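Local coordinates for CRISPR-associated protein, Cse2 family (Thermobifida fusca, PDB 4H79) that probably serves as the CasB (Cse2) subunit of the type I-E CRISPR Cascade complex, where it is thought to bind nucleic acid, at residues 80-91 with 171-179; 107-118 with 158-169. All coordinates share one frame; numbering follows the deposited sequence.

Interaction 1: residues 80-91 with 171-179; sequences DMEVAENSAHIA and ADQLYQFRT
Leu174 and Ala171 meet Ile90 and Ala91 at the apolar centre, where helix 80-99 runs against helix 167-176, the short segments roughly antiparallel (141° between their directions) and 8.4 Å apart. The CD1 branch of Leu174 does the touching: it lies 3.8 Å from CG2 of Ile90, the branch anti to the backbone N. Beside it, CB of Ala91 abuts CB of Ala171, and Ser87 brings its CB against that of Leu174. The Ser87 hydroxyl does not pair across; it folds back onto its own helix and bonds Val83 O at 2.8 Å, from above the carbonyl plane, so that this oxygen serves both OG and N of Ser87. Farther out, Tyr175 is a knob in the hole formed by Asp80, Val83, Ala84 and Ser87. With CG anti to the backbone N (chi1 -179°), its ring reaches the other helix, CE1 coming 3.7 Å from CB of Ala84, while CG1 of Val83 and O of Asp80 sit at the ring edge. Trp16 of helix 16-33 also packs on Ala84. At the polar end Arg178 lays its guanidinium over Tyr175, and its NH1 forms a salt bridge to Asp80 OD2; the modelled 2.5 Å is shorter than expected, so the exact placement is doubtful. Carboxylate and guanidinium planes are perpendicular, OD2 arriving at the guanidinium edge. The small side chains of Ala84, Ser87, Ala91 and Ala171 are consistent with the close helix approach, and the link is chiefly apolar, with one ion pair at its partly exposed end.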
loop_
_atom_site.group_PDB
_atom_site.type_symbol
_atom_site.label_atom_id
_atom_site.label_comp_id
_atom_site.label_asym_id
_atom_site.label_seq_id
_atom_site.Cartn_x
_atom_site.Cartn_y
_atom_site.Cartn_z
ATOM N N ASP A 80 3.871 18.785 -2.786
ATOM C CA ASP A 80 3.505 17.518 -3.411
ATOM C C ASP A 80 4.625 16.447 -3.336
ATOM O O ASP A 80 4.323 15.214 -3.241
ATOM C CB ASP A 80 2.981 17.734 -4.826
ATOM C CG ASP A 80 1.440 18.127 -4.859
ATOM O OD1 ASP A 80 0.806 18.404 -3.808
ATOM O OD2 ASP A 80 0.849 18.152 -5.953
ATOM N N MET A 81 5.897 16.891 -3.336
ATOM C CA MET A 81 7.005 15.941 -3.179
ATOM C C MET A 81 6.922 15.256 -1.821
ATOM O O MET A 81 7.121 14.047 -1.741
ATOM C CB MET A 81 8.406 16.589 -3.400
ATOM C CG MET A 81 9.570 15.593 -3.347
ATOM S SD MET A 81 9.217 14.055 -4.258
ATOM C CE MET A 81 9.771 14.489 -5.907
ATOM N N GLU A 82 6.617 16.025 -0.765
ATOM C CA GLU A 82 6.527 15.487 0.604
ATOM C C GLU A 82 5.425 14.450 0.710
ATOM O O GLU A 82 5.560 13.488 1.487
ATOM C CB GLU A 82 6.171 16.603 1.577
ATOM C CG GLU A 82 6.853 16.606 2.938
ATOM C CD GLU A 82 7.012 18.030 3.489
ATOM O OE1 GLU A 82 6.670 19.009 2.775
ATOM O OE2 GLU A 82 7.493 18.177 4.635
ATOM N N VAL A 83 4.306 14.700 0.008
ATOM C CA VAL A 83 3.164 13.792 0.029
ATOM C C VAL A 83 3.554 12.507 -0.730
ATOM O O VAL A 83 3.273 11.417 -0.265
ATOM C CB VAL A 83 1.876 14.430 -0.524
ATOM C CG1 VAL A 83 0.786 13.384 -0.653
ATOM C CG2 VAL A 83 1.406 15.570 0.399
ATOM N N ALA A 84 4.211 12.642 -1.886
ATOM C CA ALA A 84 4.677 11.479 -2.657
ATOM C C ALA A 84 5.658 10.634 -1.870
ATOM O O ALA A 84 5.567 9.397 -1.886
ATOM C CB ALA A 84 5.318 11.941 -3.950
ATOM N N GLU A 85 6.603 11.292 -1.179
ATOM C CA GLU A 85 7.559 10.565 -0.311
ATOM C C GLU A 85 6.829 9.847 0.830
ATOM O O GLU A 85 7.088 8.660 1.140
ATOM C CB GLU A 85 8.567 11.528 0.288
ATOM C CG GLU A 85 9.586 12.064 -0.682
ATOM C CD GLU A 85 10.534 13.059 -0.025
ATOM O OE1 GLU A 85 10.215 13.682 1.018
ATOM O OE2 GLU A 85 11.632 13.255 -0.558
ATOM N N ASN A 86 5.903 10.565 1.463
ATOM C CA ASN A 86 5.073 9.945 2.490
ATOM C C ASN A 86 4.197 8.761 1.991
ATOM O O ASN A 86 4.058 7.709 2.666
ATOM C CB ASN A 86 4.235 11.013 3.200
ATOM C CG ASN A 86 3.633 10.492 4.494
ATOM O OD1 ASN A 86 4.240 9.665 5.229
ATOM N ND2 ASN A 86 2.421 10.938 4.773
ATOM N N SER A 87 3.635 8.910 0.802
ATOM C CA SER A 87 2.864 7.830 0.183
ATOM C C SER A 87 3.705 6.597 -0.063
ATOM O O SER A 87 3.230 5.488 0.210
ATOM C CB SER A 87 2.213 8.299 -1.117
ATOM O OG SER A 87 1.355 9.411 -0.856
ATOM N N ALA A 88 4.918 6.777 -0.594
ATOM C CA ALA A 88 5.872 5.657 -0.779
ATOM C C ALA A 88 6.243 5.036 0.556
ATOM O O ALA A 88 6.299 3.784 0.706
ATOM C CB ALA A 88 7.155 6.117 -1.466
ATOM N N HIS A 89 6.472 5.893 1.539
ATOM C CA HIS A 89 6.828 5.402 2.899
ATOM C C HIS A 89 5.702 4.552 3.509
ATOM O O HIS A 89 5.944 3.420 4.080
ATOM C CB HIS A 89 7.111 6.630 3.790
ATOM C CG HIS A 89 7.471 6.268 5.206
ATOM N ND1 HIS A 89 8.158 5.142 5.503
ATOM C CD2 HIS A 89 7.215 6.903 6.414
ATOM C CE1 HIS A 89 8.345 5.059 6.822
ATOM N NE2 HIS A 89 7.776 6.141 7.388
ATOM N N ILE A 90 4.450 5.052 3.411
ATOM C CA ILE A 90 3.298 4.268 3.930
ATOM C C ILE A 90 3.161 2.919 3.179
ATOM O O ILE A 90 2.952 1.852 3.809
ATOM C CB ILE A 90 1.960 5.078 3.834
ATOM C CG1 ILE A 90 2.054 6.332 4.716
ATOM C CG2 ILE A 90 0.757 4.198 4.199
ATOM C CD1 ILE A 90 0.977 7.396 4.429
ATOM N N ALA A 91 3.249 2.982 1.834
ATOM C CA ALA A 91 3.084 1.749 1.055
ATOM C C ALA A 91 4.130 0.708 1.440
ATOM O O ALA A 91 3.789 -0.498 1.582
ATOM C CB ALA A 91 3.134 2.036 -0.446
ATOM N N ALA A 171 0.314 2.834 -3.791
ATOM C CA ALA A 171 1.129 4.023 -3.618
ATOM C C ALA A 171 0.554 5.169 -4.448
ATOM O O ALA A 171 0.433 6.330 -3.955
ATOM C CB ALA A 171 2.609 3.748 -3.985
ATOM N N ASP A 172 0.191 4.882 -5.705
ATOM C CA ASP A 172 -0.459 5.903 -6.538
ATOM C C ASP A 172 -1.691 6.517 -5.892
ATOM O O ASP A 172 -1.883 7.761 -5.924
ATOM C CB ASP A 172 -0.825 5.370 -7.913
ATOM C CG ASP A 172 0.349 5.488 -8.899
ATOM O OD1 ASP A 172 1.396 6.142 -8.597
ATOM O OD2 ASP A 172 0.226 4.918 -9.989
ATOM N N GLN A 173 -2.505 5.645 -5.314
ATOM C CA GLN A 173 -3.804 6.041 -4.752
ATOM C C GLN A 173 -3.564 6.838 -3.458
ATOM O O GLN A 173 -4.247 7.868 -3.232
ATOM C CB GLN A 173 -4.682 4.781 -4.475
ATOM C CG GLN A 173 -5.137 4.112 -5.752
ATOM C CD GLN A 173 -5.953 2.912 -5.507
ATOM O OE1 GLN A 173 -5.764 2.191 -4.499
ATOM N NE2 GLN A 173 -6.889 2.654 -6.418
ATOM N N LEU A 174 -2.582 6.387 -2.641
ATOM C CA LEU A 174 -2.145 7.142 -1.480
ATOM C C LEU A 174 -1.775 8.608 -1.888
ATOM O O LEU A 174 -2.249 9.566 -1.264
ATOM C CB LEU A 174 -0.976 6.465 -0.768
ATOM C CG LEU A 174 -1.380 5.268 0.125
ATOM C CD1 LEU A 174 -0.222 4.371 0.531
ATOM C CD2 LEU A 174 -2.036 5.745 1.416
ATOM N N TYR A 175 -0.938 8.770 -2.930
ATOM C CA TYR A 175 -0.579 10.086 -3.462
ATOM C C TYR A 175 -1.832 10.823 -3.972
ATOM O O TYR A 175 -2.058 11.981 -3.626
ATOM C CB TYR A 175 0.531 9.940 -4.557
ATOM C CG TYR A 175 1.016 11.169 -5.177
ATOM C CD1 TYR A 175 1.516 12.203 -4.390
ATOM C CD2 TYR A 175 1.042 11.338 -6.601
ATOM C CE1 TYR A 175 2.004 13.370 -4.968
ATOM C CE2 TYR A 175 1.515 12.502 -7.151
ATOM C CZ TYR A 175 2.018 13.480 -6.324
ATOM O OH TYR A 175 2.472 14.586 -6.845
ATOM N N GLN A 176 -2.687 10.126 -4.723
ATOM C CA GLN A 176 -3.899 10.730 -5.294
ATOM C C GLN A 176 -4.834 11.305 -4.224
ATOM O O GLN A 176 -5.585 12.220 -4.502
ATOM C CB GLN A 176 -4.648 9.716 -6.182
ATOM C CG GLN A 176 -5.823 10.272 -6.941
ATOM C CD GLN A 176 -6.408 9.265 -7.892
ATOM O OE1 GLN A 176 -6.065 8.070 -7.826
ATOM N NE2 GLN A 176 -7.308 9.723 -8.764
ATOM N N PHE A 177 -4.751 10.769 -3.010
ATOM C CA PHE A 177 -5.573 11.189 -1.880
ATOM C C PHE A 177 -5.370 12.648 -1.452
ATOM O O PHE A 177 -6.169 13.151 -0.664
ATOM C CB PHE A 177 -5.285 10.273 -0.681
ATOM C CG PHE A 177 -6.510 9.711 -0.061
ATOM C CD1 PHE A 177 -7.007 10.264 1.106
ATOM C CD2 PHE A 177 -7.188 8.658 -0.655
ATOM C CE1 PHE A 177 -8.154 9.776 1.666
ATOM C CE2 PHE A 177 -8.373 8.171 -0.116
ATOM C CZ PHE A 177 -8.847 8.733 1.053
ATOM N N ARG A 178 -4.350 13.342 -1.959
ATOM C CA ARG A 178 -3.991 14.671 -1.372
ATOM C C ARG A 178 -5.025 15.714 -1.601
ATOM O O ARG A 178 -4.989 16.729 -0.893
ATOM C CB ARG A 178 -2.775 15.349 -1.983
ATOM C CG ARG A 178 -1.785 14.537 -2.687
ATOM C CD ARG A 178 -1.186 15.387 -3.795
ATOM N NE ARG A 178 -1.299 14.583 -5.005
ATOM C CZ ARG A 178 -1.085 15.058 -6.204
ATOM N NH1 ARG A 178 -0.784 16.276 -6.292
ATOM N NH2 ARG A 178 -1.216 14.312 -7.282
ATOM N N THR A 179 -5.871 15.531 -2.634
ATOM C CA THR A 179 -6.931 16.541 -2.991
ATOM C C THR A 179 -8.310 15.928 -2.719
ATOM O O THR A 179 -8.467 14.695 -2.769
ATOM C CB THR A 179 -6.840 17.036 -4.475
ATOM O OG1 THR A 179 -7.253 15.987 -5.377
ATOM C CG2 THR A 179 -5.379 17.625 -4.859
#

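Interaction 2: residues 107-118 with 158-169; sequences MHQRGWGLGEAV and LRRDAIPLDYGL. With EDO (1,2-ethanediol), chain C; EDO (1,2-ethanediol), chain B.
Asp166 grips the turn at residues 109-112 through its side chain, which can be followed outward from CB. CB lies 3.4 Å from both Gln109 O and Trp112 O; CG stands anti to the backbone N (chi1 -178°), directing the carboxylate toward Arg110 and Gly111. OD2 takes two bonds from the same face of its plane: Arg110 NE on the syn side at 2.8 Å, a salt bridge, and Gly111 N on the anti side at 2.9 Å. OD1 turns to its own chain and accepts from Leu169 N, a capping bond at the first turn of helix 167-176. The backbone of Asp166 joins in, its N bonding Trp112 O on a lone pair, and one water spans Trp112 O and Asp166 O. Beside this, His108 and Leu165 make a single beta bridge, with Leu165 N donating to Met107 O and Gln109 N to Leu165 O. His108 ND1 accepts from Tyr167 N at 2.9 Å, while its NE2 pairs with Asp22 of helix 16-33. Pro164 CG lies 3.6 Å from the centroid of the Trp112 five-membered ring and only 8° off its normal, a CH-pi contact; C1 of an ethanediol, probably from the crystallisation liquor, covers the opposite face. Inward, the methyl of Ala117 touches Ile163 CG2, at 3.7 Å, and also CD2 of Leu158, and Leu165 CD1 packs on Leu114. The 158-169 side is a helix-loop-helix connection: a Schellman motif ends helix 144-160 at Ala162, and an Asp N-cap opens the next, with the type II turn of 109-112 clasped to that cap in this helical Cse2-family fold.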
loop_
_atom_site.group_PDB
_atom_site.type_symbol
_atom_site.label_atom_id
_atom_site.label_comp_id
_atom_site.label_asym_id
_atom_site.label_seq_id
_atom_site.Cartn_x
_atom_site.Cartn_y
_atom_site.Cartn_z
ATOM N N MET A 107 3.199 -11.187 -1.402
ATOM C CA MET A 107 2.056 -10.323 -0.935
ATOM C C MET A 107 1.886 -9.087 -1.790
ATOM O O MET A 107 0.849 -8.422 -1.772
ATOM C CB MET A 107 2.164 -9.964 0.533
ATOM C CG MET A 107 1.989 -11.202 1.461
ATOM S SD MET A 107 0.304 -11.979 1.189
ATOM C CE MET A 107 0.598 -13.371 0.145
ATOM N N HIS A 108 2.898 -8.775 -2.600
ATOM C CA HIS A 108 2.732 -7.754 -3.620
ATOM C C HIS A 108 2.557 -8.403 -5.001
ATOM O O HIS A 108 3.491 -9.060 -5.496
ATOM C CB HIS A 108 3.922 -6.759 -3.613
ATOM C CG HIS A 108 4.016 -5.954 -4.866
ATOM N ND1 HIS A 108 3.038 -5.047 -5.267
ATOM C CD2 HIS A 108 4.987 -5.952 -5.873
ATOM C CE1 HIS A 108 3.381 -4.513 -6.489
ATOM N NE2 HIS A 108 4.575 -5.049 -6.864
ATOM N N GLN A 109 1.375 -8.249 -5.619
ATOM C CA GLN A 109 1.102 -8.773 -6.982
ATOM C C GLN A 109 0.339 -7.714 -7.717
ATOM O O GLN A 109 -0.663 -7.181 -7.190
ATOM C CB GLN A 109 0.300 -10.088 -6.961
ATOM C CG GLN A 109 1.120 -11.215 -6.326
ATOM C CD GLN A 109 0.402 -12.566 -6.289
ATOM O OE1 GLN A 109 -0.300 -12.887 -7.222
ATOM N NE2 GLN A 109 0.600 -13.367 -5.226
ATOM N N ARG A 110 0.810 -7.400 -8.947
ATOM C CA ARG A 110 0.171 -6.402 -9.782
ATOM C C ARG A 110 -1.259 -6.794 -10.088
ATOM O O ARG A 110 -1.560 -7.989 -10.298
ATOM C CB ARG A 110 0.903 -6.220 -11.132
ATOM C CG ARG A 110 2.306 -5.622 -11.013
ATOM C CD ARG A 110 2.371 -4.234 -10.353
ATOM N NE ARG A 110 1.400 -3.286 -10.875
ATOM C CZ ARG A 110 1.427 -2.825 -12.105
ATOM N NH1 ARG A 110 2.391 -3.185 -12.908
ATOM N NH2 ARG A 110 0.518 -1.993 -12.521
ATOM N N GLY A 111 -2.128 -5.786 -10.158
ATOM C CA GLY A 111 -3.513 -6.004 -10.626
ATOM C C GLY A 111 -4.473 -6.275 -9.472
ATOM O O GLY A 111 -5.667 -6.317 -9.694
ATOM N N TRP A 112 -3.965 -6.460 -8.241
ATOM C CA TRP A 112 -4.842 -6.631 -7.054
ATOM C C TRP A 112 -5.232 -5.292 -6.399
ATOM O O TRP A 112 -4.452 -4.706 -5.575
ATOM C CB TRP A 112 -4.156 -7.524 -6.018
ATOM C CG TRP A 112 -4.227 -8.958 -6.390
ATOM C CD1 TRP A 112 -3.403 -9.677 -7.268
ATOM C CD2 TRP A 112 -5.273 -9.903 -5.962
ATOM N NE1 TRP A 112 -3.847 -10.994 -7.356
ATOM C CE2 TRP A 112 -4.955 -11.191 -6.590
ATOM C CE3 TRP A 112 -6.395 -9.811 -5.108
ATOM C CZ2 TRP A 112 -5.746 -12.345 -6.368
ATOM C CZ3 TRP A 112 -7.191 -10.949 -4.920
ATOM C CH2 TRP A 112 -6.859 -12.202 -5.518
ATOM N N GLY A 113 -6.415 -4.801 -6.728
ATOM C CA GLY A 113 -6.929 -3.536 -6.134
ATOM C C GLY A 113 -7.357 -3.799 -4.679
ATOM O O GLY A 113 -7.687 -4.957 -4.318
ATOM N N LEU A 114 -7.340 -2.741 -3.850
ATOM C CA LEU A 114 -7.704 -2.892 -2.450
ATOM C C LEU A 114 -9.176 -3.386 -2.226
ATOM O O LEU A 114 -9.429 -4.220 -1.350
ATOM C CB LEU A 114 -7.499 -1.623 -1.662
ATOM C CG LEU A 114 -7.778 -1.689 -0.156
ATOM C CD1 LEU A 114 -6.713 -2.521 0.503
ATOM C CD2 LEU A 114 -7.694 -0.253 0.418
ATOM N N GLY A 115 -10.108 -2.866 -3.015
ATOM C CA GLY A 115 -11.543 -3.264 -2.897
ATOM C C GLY A 115 -11.706 -4.762 -3.229
ATOM O O GLY A 115 -12.372 -5.519 -2.473
ATOM N N GLU A 116 -11.071 -5.212 -4.325
ATOM C CA GLU A 116 -11.115 -6.641 -4.713
ATOM C C GLU A 116 -10.506 -7.516 -3.613
ATOM O O GLU A 116 -11.044 -8.587 -3.306
ATOM C CB GLU A 116 -10.336 -6.918 -5.994
ATOM C CG GLU A 116 -10.980 -6.273 -7.224
ATOM C CD GLU A 116 -10.482 -4.804 -7.495
ATOM O OE1 GLU A 116 -10.079 -4.005 -6.571
ATOM O OE2 GLU A 116 -10.512 -4.440 -8.678
ATOM N N ALA A 117 -9.365 -7.095 -3.064
ATOM C CA ALA A 117 -8.691 -7.889 -2.003
ATOM C C ALA A 117 -9.560 -7.980 -0.788
ATOM O O ALA A 117 -9.741 -9.082 -0.180
ATOM C CB ALA A 117 -7.320 -7.254 -1.645
ATOM N N VAL A 118 -10.093 -6.847 -0.371
ATOM C CA VAL A 118 -10.942 -6.850 0.870
ATOM C C VAL A 118 -12.206 -7.755 0.680
ATOM O O VAL A 118 -12.636 -8.469 1.585
ATOM C CB VAL A 118 -11.354 -5.386 1.239
ATOM C CG1 VAL A 118 -12.490 -5.386 2.287
ATOM C CG2 VAL A 118 -10.110 -4.636 1.758
ATOM N N LEU A 158 -5.824 -8.906 5.463
ATOM C CA LEU A 158 -5.422 -9.513 4.183
ATOM C C LEU A 158 -4.267 -10.518 4.370
ATOM O O LEU A 158 -4.259 -11.575 3.708
ATOM C CB LEU A 158 -4.981 -8.445 3.171
ATOM C CG LEU A 158 -6.052 -7.439 2.760
ATOM C CD1 LEU A 158 -5.415 -6.416 1.768
ATOM C CD2 LEU A 158 -7.290 -8.183 2.070
ATOM N N ARG A 159 -3.280 -10.160 5.212
ATOM C CA ARG A 159 -2.172 -11.060 5.476
ATOM C C ARG A 159 -2.632 -12.384 6.032
ATOM O O ARG A 159 -2.113 -13.447 5.644
ATOM C CB ARG A 159 -1.169 -10.380 6.474
ATOM C CG ARG A 159 0.018 -11.270 6.726
ATOM C CD ARG A 159 0.894 -10.818 7.945
ATOM N NE ARG A 159 1.765 -11.961 8.197
ATOM C CZ ARG A 159 1.368 -13.079 8.792
ATOM N NH1 ARG A 159 0.142 -13.145 9.360
ATOM N NH2 ARG A 159 2.225 -14.085 8.892
ATOM N N ARG A 160 -3.572 -12.349 6.997
ATOM C CA ARG A 160 -4.060 -13.594 7.668
ATOM C C ARG A 160 -4.675 -14.560 6.625
ATOM O O ARG A 160 -4.531 -15.765 6.750
ATOM C CB ARG A 160 -5.085 -13.235 8.800
ATOM C CG ARG A 160 -5.521 -14.426 9.676
ATOM C CD ARG A 160 -5.675 -13.991 11.144
ATOM N NE ARG A 160 -5.528 -15.109 12.081
ATOM C CZ ARG A 160 -6.535 -15.893 12.469
ATOM N NH1 ARG A 160 -6.310 -16.909 13.327
ATOM N NH2 ARG A 160 -7.772 -15.663 12.002
ATOM N N ASP A 161 -5.292 -14.014 5.570
ATOM C CA ASP A 161 -5.916 -14.817 4.494
ATOM C C ASP A 161 -4.961 -14.994 3.307
ATOM O O ASP A 161 -5.345 -15.545 2.303
ATOM C CB ASP A 161 -7.242 -14.163 4.037
ATOM C CG ASP A 161 -8.435 -14.589 4.885
ATOM O OD1 ASP A 161 -8.228 -14.928 6.110
ATOM O OD2 ASP A 161 -9.560 -14.649 4.338
ATOM N N ALA A 162 -3.736 -14.462 3.423
ATOM C CA ALA A 162 -2.704 -14.575 2.377
ATOM C C ALA A 162 -3.203 -13.991 1.063
ATOM O O ALA A 162 -2.953 -14.560 -0.013
ATOM C CB ALA A 162 -2.321 -16.070 2.176
ATOM N N ILE A 163 -3.962 -12.895 1.120
ATOM C CA ILE A 163 -4.430 -12.212 -0.091
ATOM C C ILE A 163 -3.420 -11.089 -0.431
ATOM O O ILE A 163 -3.207 -10.162 0.402
ATOM C CB ILE A 163 -5.822 -11.565 0.187
ATOM C CG1 ILE A 163 -6.848 -12.664 0.566
ATOM C CG2 ILE A 163 -6.350 -10.757 -1.053
ATOM C CD1 ILE A 163 -8.060 -12.082 1.375
ATOM N N PRO A 164 -2.909 -11.077 -1.664
ATOM C CA PRO A 164 -1.934 -10.098 -2.094
ATOM C C PRO A 164 -2.588 -8.748 -2.428
ATOM O O PRO A 164 -3.814 -8.636 -2.627
ATOM C CB PRO A 164 -1.367 -10.744 -3.389
ATOM C CG PRO A 164 -2.502 -11.513 -3.944
ATOM C CD PRO A 164 -3.237 -12.046 -2.747
ATOM N N LEU A 165 -1.771 -7.714 -2.527
ATOM C CA LEU A 165 -2.208 -6.421 -2.968
ATOM C C LEU A 165 -1.181 -5.820 -3.977
ATOM O O LEU A 165 0.009 -6.123 -3.936
ATOM C CB LEU A 165 -2.327 -5.556 -1.728
ATOM C CG LEU A 165 -3.093 -4.310 -1.625
ATOM C CD1 LEU A 165 -4.578 -4.569 -1.976
ATOM C CD2 LEU A 165 -2.884 -3.777 -0.135
ATOM N N ASP A 166 -1.652 -4.965 -4.882
ATOM C CA ASP A 166 -0.727 -4.257 -5.787
ATOM C C ASP A 166 -0.238 -2.997 -5.099
ATOM O O ASP A 166 -0.976 -1.959 -5.029
ATOM C CB ASP A 166 -1.462 -3.898 -7.086
ATOM C CG ASP A 166 -0.565 -3.217 -8.080
ATOM O OD1 ASP A 166 0.473 -2.574 -7.691
ATOM O OD2 ASP A 166 -0.936 -3.319 -9.274
ATOM N N TYR A 167 0.982 -3.070 -4.525
ATOM C CA TYR A 167 1.552 -1.909 -3.794
ATOM C C TYR A 167 1.927 -0.710 -4.655
ATOM O O TYR A 167 1.909 0.467 -4.168
ATOM C CB TYR A 167 2.726 -2.332 -2.889
ATOM C CG TYR A 167 2.110 -2.931 -1.613
ATOM C CD1 TYR A 167 1.752 -2.091 -0.503
ATOM C CD2 TYR A 167 1.838 -4.320 -1.524
ATOM C CE1 TYR A 167 1.138 -2.666 0.637
ATOM C CE2 TYR A 167 1.226 -4.909 -0.381
ATOM C CZ TYR A 167 0.867 -4.059 0.689
ATOM O OH TYR A 167 0.268 -4.584 1.831
ATOM N N GLY A 168 2.251 -0.957 -5.941
ATOM C CA GLY A 168 2.446 0.185 -6.938
ATOM C C GLY A 168 1.141 0.955 -7.094
ATOM O O GLY A 168 1.085 2.212 -7.004
ATOM N N LEU A 169 0.057 0.198 -7.307
ATOM C CA LEU A 169 -1.249 0.856 -7.419
ATOM C C LEU A 169 -1.625 1.579 -6.119
ATOM O O LEU A 169 -2.070 2.750 -6.138
ATOM C CB LEU A 169 -2.342 -0.113 -7.832
ATOM C CG LEU A 169 -3.782 0.417 -7.916
ATOM C CD1 LEU A 169 -3.929 1.677 -8.847
ATOM C CD2 LEU A 169 -4.771 -0.700 -8.324
HETATM C C1 EDO C . 4.338 -8.156 -8.955
HETATM O O1 EDO C . 3.208 -8.714 -9.680
HETATM C C2 EDO C . 5.338 -9.258 -8.603
HETATM O O2 EDO C . 4.644 -10.149 -7.728
HETATM C C1 EDO B . -7.412 -10.236 -8.836
HETATM O O1 EDO B . -6.611 -9.443 -9.717
HETATM C C2 EDO B . -8.880 -9.931 -9.086
HETATM O O2 EDO B . -9.261 -8.780 -8.317
HETATM O O HOH W 1 -3.751 -2.131 -4.753
#

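Both contacts are largely buried and share helix 167-176: interaction 2 holds its N-terminal start and interaction 1 the later turns, their centres 18 Å apart on opposite sides of the chain's centre. They meet directly where Ala91 O packs on CD1 of Tyr167. Interaction 1 is mainly helix against helix, with backbone bonds running mostly within each, so side-chain packing dominates; its ion pair uses the turn that follows. Interaction 2 joins loops and helix ends, where many backbone groups pair across the contact instead; it is correspondingly rich in main-chain bonds and capping, buries 885 Å² against 480 Å², and reaches exposed residues at Arg110 and Gly111.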